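Local coordinates for protein beta-galactosidase/beta-glucuronidase (Faecalibacterium prausnitzii L2-6, PDB 6MVF) that binds flavin mononucleotide and probably hydrolyses beta-glucuronides as a glycoside hydrolase family 2 enzyme of the human gut microbiome, at residues 463-474 against 516-527. Sequence-based numbering, arbitrary orientation.
Sequences IEQNGPWLDKFH and YMAQAFEDRPWI
The guanidinium of R524 grips the carboxylate of D471 side-on in a salt bridge, NE reaching OD1 at 2.9 Å and R524 NH2 reaching D471 OD2 at 3.0 Å. Both nitrogens approach from above the carboxylate plane, although the two flat groups are only 22° apart. On the other side of the arginine, NH1 donates to A520 O at 2.9 Å, almost in the guanidinium plane, so the group is tied to the backbone carbonyl of A520 in helix 507-522 and its rotation is fixed. Near the start of helix 466-474, the Y516 hydroxyl accepts from G467 N at 3.0 Å. I463 CG2 packs against the root of the tyrosine ring. At the far end H474, with CG anti to the backbone N (chi1 -177°), lays its imidazole on the six-membered ring of W526 in an offset stack, planes at 7° and centroids 3.8 Å apart. Between the tyrosine bond and the ring stack, L470 directs CD1 to R524 CD and F521 CE1, and CD2 to I527 CD1, while I484 of strand 482-487 packs against both L470 and F521. Helices 466-476 and 507-522, flanking that strand, are consecutive outer helices of the family 2 TIM barrel.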
ATOM      1  N   ILE A 463      27.561 -22.469  37.314  1.00 32.45           N
ATOM      2  CA  ILE A 463      27.272 -21.101  36.875  1.00 34.36           C
ATOM      3  C   ILE A 463      28.226 -20.097  37.523  1.00 32.36           C
ATOM      4  O   ILE A 463      28.768 -19.203  36.860  1.00 31.58           O
ATOM      5  CB  ILE A 463      25.800 -20.765  37.194  1.00 35.99           C
ATOM      6  CG1 ILE A 463      24.854 -21.483  36.223  1.00 27.79           C
ATOM      7  CG2 ILE A 463      25.564 -19.253  37.245  1.00 26.24           C
ATOM      8  CD1 ILE A 463      23.439 -21.459  36.666  1.00 27.64           C
ATOM      9  N   GLU A 464      28.448 -20.239  38.826  1.00 35.34           N
ATOM     10  CA  GLU A 464      29.297 -19.344  39.601  1.00 37.25           C
ATOM     11  C   GLU A 464      30.766 -19.392  39.179  1.00 39.64           C
ATOM     12  O   GLU A 464      31.573 -18.639  39.730  1.00 36.51           O
ATOM     13  CB  GLU A 464      29.182 -19.681  41.091  1.00 38.20           C
ATOM     14  CG  GLU A 464      27.807 -19.397  41.715  1.00 48.18           C
ATOM     15  CD  GLU A 464      26.679 -20.324  41.222  1.00 54.29           C
ATOM     16  OE1 GLU A 464      26.962 -21.468  40.753  1.00 38.72           O
ATOM     17  OE2 GLU A 464      25.500 -19.885  41.303  1.00 56.67           O
ATOM     18  N   GLN A 465      31.133 -20.249  38.213  1.00 33.57           N
ATOM     19  CA  GLN A 465      32.514 -20.289  37.731  1.00 36.63           C
ATOM     20  C   GLN A 465      32.811 -19.257  36.645  1.00 37.49           C
ATOM     21  O   GLN A 465      33.988 -19.005  36.353  1.00 34.61           O
ATOM     22  CB  GLN A 465      32.860 -21.682  37.198  1.00 33.15           C
ATOM     23  CG  GLN A 465      32.915 -22.763  38.268  1.00 35.94           C
ATOM     24  CD  GLN A 465      33.384 -24.092  37.722  1.00 36.38           C
ATOM     25  OE1 GLN A 465      32.947 -24.536  36.666  1.00 40.29           O
ATOM     26  NE2 GLN A 465      34.306 -24.716  38.425  1.00 41.89           N
ATOM     27  N   ASN A 466      31.785 -18.650  36.051  1.00 35.70           N
ATOM     28  CA  ASN A 466      31.993 -17.795  34.882  1.00 38.68           C
ATOM     29  C   ASN A 466      32.759 -16.522  35.235  1.00 37.41           C
ATOM     30  O   ASN A 466      33.746 -16.174  34.572  1.00 37.86           O
ATOM     31  CB  ASN A 466      30.638 -17.456  34.253  1.00 33.19           C
ATOM     32  CG  ASN A 466      30.060 -18.620  33.495  1.00 36.11           C
ATOM     33  OD1 ASN A 466      30.508 -18.923  32.384  1.00 33.28           O
ATOM     34  ND2 ASN A 466      29.087 -19.311  34.099  1.00 31.65           N
ATOM     35  N   GLY A 467      32.299 -15.805  36.259  1.00 33.67           N
ATOM     36  CA  GLY A 467      32.910 -14.578  36.697  1.00 31.15           C
ATOM     37  C   GLY A 467      34.394 -14.710  36.958  1.00 35.75           C
ATOM     38  O   GLY A 467      35.207 -13.998  36.363  1.00 36.87           O
ATOM     39  N   PRO A 468      34.781 -15.622  37.855  1.00 37.27           N
ATOM     40  CA  PRO A 468      36.217 -15.787  38.129  1.00 33.21           C
ATOM     41  C   PRO A 468      37.031 -16.184  36.909  1.00 33.82           C
ATOM     42  O   PRO A 468      38.177 -15.734  36.788  1.00 40.84           O
ATOM     43  CB  PRO A 468      36.240 -16.870  39.216  1.00 31.20           C
ATOM     44  CG  PRO A 468      34.902 -16.795  39.856  1.00 26.70           C
ATOM     45  CD  PRO A 468      33.956 -16.459  38.744  1.00 34.99           C
ATOM     46  N   TRP A 469      36.489 -17.007  36.001  1.00 31.68           N
ATOM     47  CA  TRP A 469      37.214 -17.324  34.772  1.00 28.28           C
ATOM     48  C   TRP A 469      37.562 -16.050  34.003  1.00 38.88           C
ATOM     49  O   TRP A 469      38.717 -15.847  33.592  1.00 34.03           O
ATOM     50  CB  TRP A 469      36.400 -18.265  33.885  1.00 26.19           C
ATOM     51  CG  TRP A 469      37.227 -18.927  32.807  1.00 27.94           C
ATOM     52  CD1 TRP A 469      37.696 -20.209  32.815  1.00 33.01           C
ATOM     53  CD2 TRP A 469      37.714 -18.335  31.582  1.00 34.35           C
ATOM     54  NE1 TRP A 469      38.437 -20.459  31.681  1.00 32.38           N
ATOM     55  CE2 TRP A 469      38.468 -19.327  30.910  1.00 29.22           C
ATOM     56  CE3 TRP A 469      37.581 -17.071  30.987  1.00 27.77           C
ATOM     57  CZ2 TRP A 469      39.078 -19.099  29.680  1.00 23.85           C
ATOM     58  CZ3 TRP A 469      38.181 -16.850  29.764  1.00 30.13           C
ATOM     59  CH2 TRP A 469      38.920 -17.862  29.121  1.00 30.79           C
ATOM     60  N   LEU A 470      36.567 -15.184  33.785  1.00 31.99           N
ATOM     61  CA  LEU A 470      36.829 -13.929  33.093  1.00 29.63           C
ATOM     62  C   LEU A 470      37.891 -13.117  33.827  1.00 34.02           C
ATOM     63  O   LEU A 470      38.903 -12.712  33.236  1.00 33.86           O
ATOM     64  CB  LEU A 470      35.536 -13.122  32.955  1.00 32.19           C
ATOM     65  CG  LEU A 470      34.305 -13.787  32.324  1.00 35.03           C
ATOM     66  CD1 LEU A 470      33.091 -12.906  32.545  1.00 34.19           C
ATOM     67  CD2 LEU A 470      34.513 -14.065  30.837  1.00 25.43           C
ATOM     68  N   ASP A 471      37.680 -12.876  35.124  1.00 28.44           N
ATOM     69  CA  ASP A 471      38.633 -12.087  35.896  1.00 33.58           C
ATOM     70  C   ASP A 471      40.051 -12.655  35.798  1.00 34.34           C
ATOM     71  O   ASP A 471      41.026 -11.903  35.689  1.00 31.17           O
ATOM     72  CB  ASP A 471      38.192 -12.015  37.357  1.00 32.66           C
ATOM     73  CG  ASP A 471      36.914 -11.216  37.551  1.00 35.98           C
ATOM     74  OD1 ASP A 471      36.588 -10.374  36.688  1.00 38.94           O
ATOM     75  OD2 ASP A 471      36.237 -11.431  38.584  1.00 35.77           O
ATOM     76  N   LYS A 472      40.184 -13.979  35.806  1.00 35.28           N
ATOM     77  CA  LYS A 472      41.514 -14.583  35.826  1.00 35.00           C
ATOM     78  C   LYS A 472      42.223 -14.399  34.492  1.00 35.97           C
ATOM     79  O   LYS A 472      43.379 -13.967  34.446  1.00 36.63           O
ATOM     80  CB  LYS A 472      41.411 -16.069  36.189  1.00 30.52           C
ATOM     81  CG  LYS A 472      42.753 -16.759  36.381  1.00 38.00           C
ATOM     82  CD  LYS A 472      42.578 -18.265  36.516  1.00 45.38           C
ATOM     83  CE  LYS A 472      43.898 -18.953  36.748  1.00 39.21           C
ATOM     84  NZ  LYS A 472      44.363 -18.660  38.128  1.00 44.29           N
ATOM     85  N   PHE A 473      41.544 -14.725  33.392  1.00 33.38           N
ATOM     86  CA  PHE A 473      42.150 -14.543  32.076  1.00 34.71           C
ATOM     87  C   PHE A 473      42.496 -13.080  31.828  1.00 33.76           C
ATOM     88  O   PHE A 473      43.543 -12.768  31.246  1.00 35.98           O
ATOM     89  CB  PHE A 473      41.203 -15.079  31.002  1.00 30.37           C
ATOM     90  CG  PHE A 473      41.731 -14.954  29.618  1.00 35.31           C
ATOM     91  CD1 PHE A 473      41.632 -13.743  28.923  1.00 30.79           C
ATOM     92  CD2 PHE A 473      42.311 -16.047  28.990  1.00 35.22           C
ATOM     93  CE1 PHE A 473      42.119 -13.623  27.640  1.00 27.37           C
ATOM     94  CE2 PHE A 473      42.801 -15.941  27.698  1.00 38.09           C
ATOM     95  CZ  PHE A 473      42.704 -14.719  27.018  1.00 35.32           C
ATOM     96  N   HIS A 474      41.623 -12.168  32.258  1.00 35.57           N
ATOM     97  CA  HIS A 474      41.893 -10.745  32.092  1.00 36.36           C
ATOM     98  C   HIS A 474      43.144 -10.337  32.858  1.00 33.78           C
ATOM     99  O   HIS A 474      43.952  -9.543  32.365  1.00 35.19           O
ATOM    100  CB  HIS A 474      40.671  -9.930  32.546  1.00 33.26           C
ATOM    101  CG  HIS A 474      40.809  -8.442  32.352  1.00 40.77           C
ATOM    102  ND1 HIS A 474      41.215  -7.872  31.161  1.00 34.09           N
ATOM    103  CD2 HIS A 474      40.576  -7.408  33.200  1.00 37.16           C
ATOM    104  CE1 HIS A 474      41.231  -6.557  31.286  1.00 35.64           C
ATOM    105  NE2 HIS A 474      40.852  -6.247  32.513  1.00 37.40           N
ATOM    106  N   TYR A 516      22.565 -14.689  36.153  1.00 34.37           N
ATOM    107  CA  TYR A 516      23.945 -14.488  36.583  1.00 31.59           C
ATOM    108  C   TYR A 516      24.769 -13.807  35.492  1.00 28.89           C
ATOM    109  O   TYR A 516      25.515 -12.866  35.772  1.00 33.03           O
ATOM    110  CB  TYR A 516      24.572 -15.825  37.002  1.00 25.98           C
ATOM    111  CG  TYR A 516      26.046 -15.754  37.379  1.00 24.76           C
ATOM    112  CD1 TYR A 516      27.033 -15.685  36.396  1.00 25.65           C
ATOM    113  CD2 TYR A 516      26.453 -15.773  38.716  1.00 24.43           C
ATOM    114  CE1 TYR A 516      28.381 -15.621  36.721  1.00 29.14           C
ATOM    115  CE2 TYR A 516      27.806 -15.729  39.059  1.00 26.81           C
ATOM    116  CZ  TYR A 516      28.764 -15.645  38.047  1.00 34.40           C
ATOM    117  OH  TYR A 516      30.107 -15.583  38.341  1.00 32.83           O
ATOM    118  N   MET A 517      24.648 -14.265  34.243  1.00 28.71           N
ATOM    119  CA  MET A 517      25.516 -13.757  33.181  1.00 27.69           C
ATOM    120  C   MET A 517      25.208 -12.303  32.849  1.00 30.28           C
ATOM    121  O   MET A 517      26.127 -11.517  32.588  1.00 34.10           O
ATOM    122  CB  MET A 517      25.385 -14.619  31.929  1.00 26.09           C
ATOM    123  CG  MET A 517      25.781 -16.060  32.152  1.00 33.74           C
ATOM    124  SD  MET A 517      27.511 -16.221  32.671  1.00 34.55           S
ATOM    125  CE  MET A 517      28.370 -15.895  31.128  1.00 27.21           C
ATOM    126  N   ALA A 518      23.927 -11.938  32.813  1.00 22.56           N
ATOM    127  CA  ALA A 518      23.550 -10.553  32.570  1.00 26.76           C
ATOM    128  C   ALA A 518      24.264  -9.628  33.536  1.00 30.33           C
ATOM    129  O   ALA A 518      24.804  -8.590  33.141  1.00 27.88           O
ATOM    130  CB  ALA A 518      22.030 -10.383  32.704  1.00 27.31           C
ATOM    131  N   GLN A 519      24.275 -10.003  34.819  1.00 27.77           N
ATOM    132  CA  GLN A 519      24.927  -9.200  35.840  1.00 26.60           C
ATOM    133  C   GLN A 519      26.452  -9.323  35.760  1.00 27.47           C
ATOM    134  O   GLN A 519      27.162  -8.346  36.012  1.00 24.88           O
ATOM    135  CB  GLN A 519      24.400  -9.618  37.219  1.00 25.75           C
ATOM    136  CG  GLN A 519      24.946  -8.782  38.355  1.00 22.36           C
ATOM    137  CD  GLN A 519      24.522  -7.346  38.219  1.00 35.14           C
ATOM    138  OE1 GLN A 519      23.336  -7.069  38.010  1.00 31.49           O
ATOM    139  NE2 GLN A 519      25.490  -6.416  38.293  1.00 27.77           N
ATOM    140  N   ALA A 520      26.966 -10.502  35.397  1.00 23.80           N
ATOM    141  CA  ALA A 520      28.408 -10.677  35.230  1.00 31.45           C
ATOM    142  C   ALA A 520      28.972  -9.728  34.175  1.00 30.36           C
ATOM    143  O   ALA A 520      30.027  -9.117  34.386  1.00 27.08           O
ATOM    144  CB  ALA A 520      28.733 -12.129  34.862  1.00 22.91           C
ATOM    145  N   PHE A 521      28.287  -9.595  33.031  1.00 28.00           N
ATOM    146  CA  PHE A 521      28.816  -8.728  31.980  1.00 32.39           C
ATOM    147  C   PHE A 521      28.558  -7.260  32.266  1.00 27.71           C
ATOM    148  O   PHE A 521      29.373  -6.418  31.897  1.00 31.02           O
ATOM    149  CB  PHE A 521      28.255  -9.122  30.618  1.00 28.08           C
ATOM    150  CG  PHE A 521      28.735 -10.461  30.161  1.00 26.99           C
ATOM    151  CD1 PHE A 521      30.094 -10.701  30.018  1.00 27.00           C
ATOM    152  CD2 PHE A 521      27.844 -11.493  29.925  1.00 25.04           C
ATOM    153  CE1 PHE A 521      30.561 -11.943  29.624  1.00 32.07           C
ATOM    154  CE2 PHE A 521      28.297 -12.740  29.517  1.00 32.73           C
ATOM    155  CZ  PHE A 521      29.662 -12.972  29.367  1.00 34.83           C
ATOM    156  N   GLU A 522      27.476  -6.934  32.955  1.00 23.56           N
ATOM    157  CA  GLU A 522      27.319  -5.566  33.427  1.00 29.51           C
ATOM    158  C   GLU A 522      28.384  -5.191  34.458  1.00 30.07           C
ATOM    159  O   GLU A 522      28.744  -4.016  34.579  1.00 35.25           O
ATOM    160  CB  GLU A 522      25.917  -5.364  34.010  1.00 30.33           C
ATOM    161  CG  GLU A 522      25.697  -3.956  34.515  1.00 28.97           C
ATOM    162  CD  GLU A 522      24.328  -3.764  35.086  1.00 38.17           C
ATOM    163  OE1 GLU A 522      24.177  -3.955  36.313  1.00 40.28           O
ATOM    164  OE2 GLU A 522      23.403  -3.435  34.306  1.00 40.36           O
ATOM    165  N   ASP A 523      28.895  -6.159  35.214  1.00 34.03           N
ATOM    166  CA  ASP A 523      29.946  -5.845  36.174  1.00 29.37           C
ATOM    167  C   ASP A 523      31.294  -5.608  35.511  1.00 32.46           C
ATOM    168  O   ASP A 523      32.199  -5.096  36.174  1.00 34.70           O
ATOM    169  CB  ASP A 523      30.095  -6.968  37.196  1.00 24.74           C
ATOM    170  CG  ASP A 523      29.024  -6.940  38.275  1.00 34.34           C
ATOM    171  OD1 ASP A 523      28.435  -5.861  38.530  1.00 35.09           O
ATOM    172  OD2 ASP A 523      28.785  -8.009  38.891  1.00 35.75           O
ATOM    173  N   ARG A 524      31.456  -5.973  34.234  1.00 32.44           N
ATOM    174  CA  ARG A 524      32.758  -5.974  33.563  1.00 31.77           C
ATOM    175  C   ARG A 524      32.678  -5.265  32.216  1.00 29.45           C
ATOM    176  O   ARG A 524      32.565  -5.911  31.166  1.00 32.72           O
ATOM    177  CB  ARG A 524      33.264  -7.400  33.384  1.00 29.76           C
ATOM    178  CG  ARG A 524      33.349  -8.178  34.671  1.00 30.12           C
ATOM    179  CD  ARG A 524      33.540  -9.665  34.407  1.00 28.37           C
ATOM    180  NE  ARG A 524      33.848 -10.359  35.643  1.00 32.29           N
ATOM    181  CZ  ARG A 524      32.952 -10.631  36.583  1.00 31.55           C
ATOM    182  NH1 ARG A 524      31.683 -10.276  36.419  1.00 29.53           N
ATOM    183  NH2 ARG A 524      33.330 -11.251  37.691  1.00 27.45           N
ATOM    184  N   PRO A 525      32.748  -3.933  32.203  1.00 31.76           N
ATOM    185  CA  PRO A 525      32.691  -3.216  30.918  1.00 28.57           C
ATOM    186  C   PRO A 525      33.881  -3.483  30.026  1.00 31.72           C
ATOM    187  O   PRO A 525      33.773  -3.263  28.813  1.00 35.42           O
ATOM    188  CB  PRO A 525      32.618  -1.740  31.331  1.00 28.84           C
ATOM    189  CG  PRO A 525      33.020  -1.709  32.759  1.00 27.01           C
ATOM    190  CD  PRO A 525      32.663  -3.022  33.355  1.00 29.97           C
ATOM    191  N   TRP A 526      35.001  -3.970  30.576  1.00 32.54           N
ATOM    192  CA  TRP A 526      36.172  -4.317  29.774  1.00 29.00           C
ATOM    193  C   TRP A 526      35.961  -5.572  28.920  1.00 31.26           C
ATOM    194  O   TRP A 526      36.821  -5.892  28.091  1.00 28.73           O
ATOM    195  CB  TRP A 526      37.390  -4.476  30.695  1.00 28.67           C
ATOM    196  CG  TRP A 526      37.121  -5.361  31.894  1.00 33.72           C
ATOM    197  CD1 TRP A 526      36.705  -4.961  33.135  1.00 28.19           C
ATOM    198  CD2 TRP A 526      37.229  -6.791  31.951  1.00 25.30           C
ATOM    199  NE1 TRP A 526      36.547  -6.049  33.956  1.00 26.85           N
ATOM    200  CE2 TRP A 526      36.867  -7.184  33.258  1.00 28.75           C
ATOM    201  CE3 TRP A 526      37.591  -7.770  31.026  1.00 24.66           C
ATOM    202  CZ2 TRP A 526      36.862  -8.528  33.668  1.00 29.48           C
ATOM    203  CZ3 TRP A 526      37.587  -9.107  31.431  1.00 30.11           C
ATOM    204  CH2 TRP A 526      37.226  -9.471  32.742  1.00 29.88           C
ATOM    205  N   ILE A 527      34.857  -6.297  29.108  1.00 33.07           N
ATOM    206  CA  ILE A 527      34.430  -7.308  28.145  1.00 28.27           C
ATOM    207  C   ILE A 527      33.883  -6.557  26.939  1.00 29.88           C
ATOM    208  O   ILE A 527      32.863  -5.870  27.041  1.00 29.81           O
ATOM    209  CB  ILE A 527      33.372  -8.244  28.735  1.00 29.36           C
ATOM    210  CG1 ILE A 527      33.943  -9.023  29.935  1.00 31.51           C
ATOM    211  CG2 ILE A 527      32.829  -9.178  27.646  1.00 24.57           C
ATOM    212  CD1 ILE A 527      34.870 -10.162  29.567  1.00 26.92           C
TER
HETATM  213  O   HOH W   1      30.707 -15.720  40.724  1.00 35.35           O